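Local coordinates for protein ethylbenzene dehydrogenase alpha-subunit (Aromatoleum aromaticum, PDB 2IVF) that belongs to the molybdopterin oxidoreductase family, as the alpha-subunit that carries a molybdenum atom, the ligands MGD and MD1 and an iron/sulfur cluster, at residues Y225-Y239 and W471-Y483. Numbering follows the deposited sequence.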
loop_
_atom_site.group_PDB
_atom_site.type_symbol
_atom_site.label_atom_id
_atom_site.label_comp_id
_atom_site.label_asym_id
_atom_site.label_seq_id
_atom_site.Cartn_x
_atom_site.Cartn_y
_atom_site.Cartn_z
ATOM N N TYR A 225 -21.940 6.168 0.978
ATOM C CA TYR A 225 -22.605 5.417 2.052
ATOM C C TYR A 225 -24.069 5.675 1.921
ATOM O O TYR A 225 -24.649 6.563 2.559
ATOM C CB TYR A 225 -22.077 5.843 3.397
ATOM C CG TYR A 225 -20.605 5.589 3.590
ATOM C CD1 TYR A 225 -20.116 4.309 3.839
ATOM C CD2 TYR A 225 -19.707 6.635 3.582
ATOM C CE1 TYR A 225 -18.771 4.097 4.057
ATOM C CE2 TYR A 225 -18.360 6.431 3.798
ATOM C CZ TYR A 225 -17.884 5.164 4.004
ATOM O OH TYR A 225 -16.530 4.990 4.225
ATOM N N MET A 226 -24.671 4.925 1.027
ATOM C CA MET A 226 -26.081 5.186 0.663
ATOM C C MET A 226 -27.028 4.872 1.806
ATOM O O MET A 226 -28.115 5.446 1.901
ATOM C CB MET A 226 -26.437 4.435 -0.603
ATOM C CG MET A 226 -25.736 5.025 -1.835
ATOM S SD MET A 226 -26.421 6.645 -2.201
ATOM C CE MET A 226 -27.950 6.203 -3.038
ATOM N N GLY A 227 -26.604 3.982 2.704
ATOM C CA GLY A 227 -27.383 3.644 3.868
ATOM C C GLY A 227 -27.374 4.781 4.885
ATOM O O GLY A 227 -28.360 5.060 5.552
ATOM N N ALA A 228 -26.239 5.433 5.001
ATOM C CA ALA A 228 -26.164 6.637 5.800
ATOM C C ALA A 228 -27.035 7.701 5.135
ATOM O O ALA A 228 -27.839 8.383 5.780
ATOM C CB ALA A 228 -24.687 7.113 5.889
ATOM N N PHE A 229 -26.879 7.831 3.816
ATOM C CA PHE A 229 -27.606 8.866 3.059
ATOM C C PHE A 229 -29.078 8.680 3.311
ATOM O O PHE A 229 -29.810 9.616 3.504
ATOM C CB PHE A 229 -27.295 8.694 1.562
ATOM C CG PHE A 229 -27.542 9.915 0.721
ATOM C CD1 PHE A 229 -27.000 11.141 1.057
ATOM C CD2 PHE A 229 -28.239 9.809 -0.455
ATOM C CE1 PHE A 229 -27.223 12.244 0.260
ATOM C CE2 PHE A 229 -28.480 10.929 -1.280
ATOM C CZ PHE A 229 -27.942 12.129 -0.927
ATOM N N HIS A 230 -29.529 7.435 3.306
ATOM C CA HIS A 230 -30.941 7.172 3.416
ATOM C C HIS A 230 -31.489 7.203 4.846
ATOM O O HIS A 230 -32.647 7.498 5.035
ATOM C CB HIS A 230 -31.291 5.900 2.676
ATOM C CG HIS A 230 -31.163 6.070 1.190
ATOM N ND1 HIS A 230 -31.106 5.011 0.323
ATOM C CD2 HIS A 230 -31.013 7.194 0.428
ATOM C CE1 HIS A 230 -30.958 5.463 -0.914
ATOM N NE2 HIS A 230 -30.901 6.786 -0.880
ATOM N N THR A 231 -30.623 6.977 5.811
ATOM C CA THR A 231 -30.985 6.975 7.243
ATOM C C THR A 231 -30.936 8.386 7.813
ATOM O O THR A 231 -31.903 8.858 8.442
ATOM C CB THR A 231 -30.034 6.072 8.023
ATOM O OG1 THR A 231 -30.098 4.735 7.486
ATOM C CG2 THR A 231 -30.370 6.050 9.513
ATOM N N PHE A 232 -29.833 9.080 7.544
ATOM C CA PHE A 232 -29.582 10.394 8.105
ATOM C C PHE A 232 -29.830 11.557 7.126
ATOM O O PHE A 232 -29.840 12.736 7.534
ATOM C CB PHE A 232 -28.149 10.458 8.582
ATOM C CG PHE A 232 -27.755 9.332 9.511
ATOM C CD1 PHE A 232 -28.326 9.219 10.770
ATOM C CD2 PHE A 232 -26.780 8.410 9.134
ATOM C CE1 PHE A 232 -27.930 8.218 11.634
ATOM C CE2 PHE A 232 -26.377 7.399 10.007
ATOM C CZ PHE A 232 -26.968 7.317 11.248
ATOM N N GLY A 233 -29.985 11.241 5.848
ATOM C CA GLY A 233 -30.189 12.281 4.829
ATOM C C GLY A 233 -28.853 12.876 4.440
ATOM O O GLY A 233 -28.822 13.817 3.693
ATOM N N LYS A 234 -27.730 12.323 4.929
ATOM C CA LYS A 234 -26.416 12.810 4.502
ATOM C C LYS A 234 -25.339 11.807 4.800
ATOM O O LYS A 234 -25.536 10.892 5.591
ATOM C CB LYS A 234 -26.067 14.163 5.155
ATOM C CG LYS A 234 -25.696 14.085 6.647
ATOM C CD LYS A 234 -26.900 13.946 7.521
ATOM C CE LYS A 234 -26.558 14.148 9.010
ATOM N NZ LYS A 234 -26.089 15.547 9.339
ATOM N N MET A 235 -24.187 11.977 4.161
ATOM C CA MET A 235 -23.110 11.032 4.331
ATOM C C MET A 235 -21.783 11.683 4.604
ATOM O O MET A 235 -20.847 10.998 4.914
ATOM C CB MET A 235 -22.997 10.070 3.140
ATOM C CG MET A 235 -22.536 10.668 1.862
ATOM S SD MET A 235 -22.473 9.441 0.494
ATOM C CE MET A 235 -24.155 9.551 -0.087
ATOM N N HIS A 236 -21.709 12.998 4.482
ATOM C CA HIS A 236 -20.449 13.677 4.599
ATOM C C HIS A 236 -20.137 13.960 6.061
ATOM O O HIS A 236 -20.092 15.107 6.489
ATOM C CB HIS A 236 -20.444 14.917 3.746
ATOM C CG HIS A 236 -20.137 14.621 2.325
ATOM N ND1 HIS A 236 -19.020 13.906 1.955
ATOM C CD2 HIS A 236 -20.811 14.897 1.186
ATOM C CE1 HIS A 236 -19.017 13.759 0.640
ATOM N NE2 HIS A 236 -20.089 14.355 0.148
ATOM N N MET A 237 -19.933 12.885 6.811
ATOM C CA MET A 237 -19.672 12.950 8.252
ATOM C C MET A 237 -18.389 12.200 8.428
ATOM O O MET A 237 -18.134 11.263 7.685
ATOM C CB MET A 237 -20.768 12.272 9.034
ATOM C CG MET A 237 -22.168 12.836 8.724
ATOM S SD MET A 237 -23.393 11.890 9.634
ATOM C CE MET A 237 -23.491 10.426 8.606
ATOM N N GLY A 238 -17.577 12.600 9.403
ATOM C CA GLY A 238 -16.397 11.848 9.693
ATOM C C GLY A 238 -15.820 12.043 11.076
ATOM O O GLY A 238 -16.273 12.869 11.854
ATOM N N TYR A 239 -14.768 11.276 11.357
ATOM C CA TYR A 239 -13.999 11.505 12.533
ATOM C C TYR A 239 -12.544 11.512 12.147
ATOM O O TYR A 239 -12.174 11.087 11.042
ATOM C CB TYR A 239 -14.301 10.434 13.585
ATOM C CG TYR A 239 -14.085 8.980 13.169
ATOM C CD1 TYR A 239 -15.112 8.210 12.713
ATOM C CD2 TYR A 239 -12.862 8.365 13.337
ATOM C CE1 TYR A 239 -14.941 6.891 12.410
ATOM C CE2 TYR A 239 -12.666 7.049 13.037
ATOM C CZ TYR A 239 -13.697 6.297 12.565
ATOM O OH TYR A 239 -13.502 4.943 12.251
ATOM N N TRP A 471 -24.135 7.544 18.591
ATOM C CA TRP A 471 -23.717 8.644 17.707
ATOM C C TRP A 471 -23.836 9.976 18.377
ATOM O O TRP A 471 -24.492 10.101 19.419
ATOM C CB TRP A 471 -24.380 8.572 16.312
ATOM C CG TRP A 471 -25.823 8.948 16.248
ATOM C CD1 TRP A 471 -26.371 10.155 16.586
ATOM C CD2 TRP A 471 -26.888 8.144 15.728
ATOM N NE1 TRP A 471 -27.717 10.130 16.326
ATOM C CE2 TRP A 471 -28.055 8.910 15.788
ATOM C CE3 TRP A 471 -26.959 6.839 15.221
ATOM C CZ2 TRP A 471 -29.299 8.413 15.392
ATOM C CZ3 TRP A 471 -28.174 6.348 14.788
ATOM C CH2 TRP A 471 -29.343 7.126 14.885
ATOM N N GLY A 472 -23.128 10.951 17.803
ATOM C CA GLY A 472 -23.114 12.294 18.301
ATOM C C GLY A 472 -22.298 12.522 19.551
ATOM O O GLY A 472 -22.405 13.580 20.174
ATOM N N LYS A 473 -21.428 11.554 19.849
ATOM C CA LYS A 473 -20.660 11.535 21.083
ATOM C C LYS A 473 -19.189 11.251 20.796
ATOM O O LYS A 473 -18.819 10.622 19.773
ATOM C CB LYS A 473 -21.219 10.465 22.012
ATOM C CG LYS A 473 -22.674 10.631 22.384
ATOM C CD LYS A 473 -23.215 9.313 22.999
ATOM C CE LYS A 473 -24.677 9.508 23.390
ATOM N NZ LYS A 473 -25.279 8.280 23.954
ATOM N N PRO A 474 -18.327 11.775 21.652
ATOM C CA PRO A 474 -16.920 11.434 21.504
ATOM C C PRO A 474 -16.749 9.940 21.442
ATOM O O PRO A 474 -17.447 9.215 22.152
ATOM C CB PRO A 474 -16.295 12.004 22.769
ATOM C CG PRO A 474 -17.115 13.123 23.128
ATOM C CD PRO A 474 -18.543 12.712 22.764
ATOM N N GLY A 475 -15.872 9.483 20.548
ATOM C CA GLY A 475 -15.635 8.084 20.344
ATOM C C GLY A 475 -16.704 7.371 19.557
ATOM O O GLY A 475 -16.750 6.162 19.562
ATOM N N THR A 476 -17.558 8.097 18.852
ATOM C CA THR A 476 -18.486 7.494 17.919
ATOM C C THR A 476 -18.168 8.018 16.521
ATOM O O THR A 476 -17.415 8.967 16.352
ATOM C CB THR A 476 -19.931 7.829 18.255
ATOM O OG1 THR A 476 -20.157 9.242 18.076
ATOM C CG2 THR A 476 -20.241 7.444 19.711
ATOM N N GLY A 477 -18.789 7.402 15.533
ATOM C CA GLY A 477 -18.490 7.650 14.162
ATOM C C GLY A 477 -18.548 6.360 13.368
ATOM O O GLY A 477 -18.664 5.227 13.946
ATOM N N ALA A 478 -18.567 6.528 12.049
ATOM C CA ALA A 478 -18.715 5.358 11.158
ATOM C C ALA A 478 -17.729 5.313 9.998
ATOM O O ALA A 478 -17.613 4.314 9.382
ATOM C CB ALA A 478 -20.166 5.238 10.645
ATOM N N PHE A 479 -17.088 6.430 9.666
ATOM C CA PHE A 479 -16.255 6.583 8.507
ATOM C C PHE A 479 -15.614 7.975 8.553
ATOM O O PHE A 479 -15.815 8.718 9.512
ATOM C CB PHE A 479 -17.003 6.318 7.184
ATOM C CG PHE A 479 -18.425 6.840 7.136
ATOM C CD1 PHE A 479 -18.711 8.201 7.086
ATOM C CD2 PHE A 479 -19.485 5.945 7.062
ATOM C CE1 PHE A 479 -20.020 8.637 6.998
ATOM C CE2 PHE A 479 -20.788 6.381 6.965
ATOM C CZ PHE A 479 -21.060 7.721 6.950
ATOM N N ALA A 480 -14.842 8.327 7.525
ATOM C CA ALA A 480 -14.162 9.599 7.465
ATOM C C ALA A 480 -14.486 10.274 6.140
ATOM O O ALA A 480 -13.658 10.319 5.245
ATOM C CB ALA A 480 -12.691 9.396 7.596
ATOM N N TRP A 481 -15.679 10.841 6.042
ATOM C CA TRP A 481 -16.174 11.347 4.776
ATOM C C TRP A 481 -16.608 12.803 4.889
ATOM O O TRP A 481 -17.391 13.271 4.105
ATOM C CB TRP A 481 -17.335 10.447 4.384
ATOM C CG TRP A 481 -17.603 10.326 2.948
ATOM C CD1 TRP A 481 -18.822 10.381 2.342
ATOM C CD2 TRP A 481 -16.653 10.092 1.914
ATOM N NE1 TRP A 481 -18.687 10.207 0.988
ATOM C CE2 TRP A 481 -17.360 10.028 0.704
ATOM C CE3 TRP A 481 -15.275 9.929 1.889
ATOM C CZ2 TRP A 481 -16.740 9.830 -0.493
ATOM C CZ3 TRP A 481 -14.659 9.711 0.685
ATOM C CH2 TRP A 481 -15.385 9.664 -0.486
ATOM N N ALA A 482 -16.158 13.485 5.930
ATOM C CA ALA A 482 -16.307 14.929 6.056
ATOM C C ALA A 482 -15.009 15.560 5.554
ATOM O O ALA A 482 -13.930 15.196 5.987
ATOM C CB ALA A 482 -16.559 15.304 7.495
ATOM N N TYR A 483 -15.105 16.501 4.626
ATOM C CA TYR A 483 -13.907 17.201 4.186
ATOM C C TYR A 483 -14.256 18.508 3.505
ATOM O O TYR A 483 -15.387 18.670 3.066
ATOM C CB TYR A 483 -13.111 16.331 3.216
ATOM C CG TYR A 483 -13.901 15.680 2.089
ATOM C CD1 TYR A 483 -14.130 16.337 0.872
ATOM C CD2 TYR A 483 -14.373 14.368 2.228
ATOM C CE1 TYR A 483 -14.857 15.697 -0.175
ATOM C CE2 TYR A 483 -15.080 13.724 1.209
ATOM C CZ TYR A 483 -15.336 14.385 0.017
ATOM O OH TYR A 483 -16.029 13.664 -0.930
HETATM O O HOH W 1 -14.348 6.981 4.927
#
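His236 ND1 donates to Trp481 O at 2.8 Å, with an N-H...O angle of 160°. The acceptor lies in the imidazole plane, which helps hold the ring's rotation and is consistent with a proton on ND1. A backbone bond follows, Trp481 N to Met237 O (3.0 Å), whereas the one from Tyr239 N to Phe479 O is weak. Water 1 donates to Tyr225 OH and accepts from Ala480 N; the same phenol oxygen is also hydrogen-bonded to Ile444 O of strand 440-444.

Around this polar framework the rings interlock. Phe479 CG sits between its backbone N and carbonyl carbon (chi1 39°), which lays the ring flat on Tyr225 as an offset stack, centroids 3.8 Å apart and planes at 8°. Tyr225 in turn meets a face of the Trp481 indole edge-to-face, while His236 lies over the opposite face in an offset stack and directs its edge toward the Tyr483 ring in an offset edge-to-face pair. Met235 runs beside the indole, its SD at the ring edge, 3.9 Å from Trp481 NE1. Ala228 CB closes on Phe479 CZ at 3.8 Å. Farther out, Phe232 directs its CE1 edge at the Trp471 face in a T-shaped pair.

The Tyr225 side chain lies about 6 Å (nearest atoms) from the bound guanosine dinucleotide MGD. Beside it, a few directional bonds fix backbones and rings, and stacking buries their apolar faces.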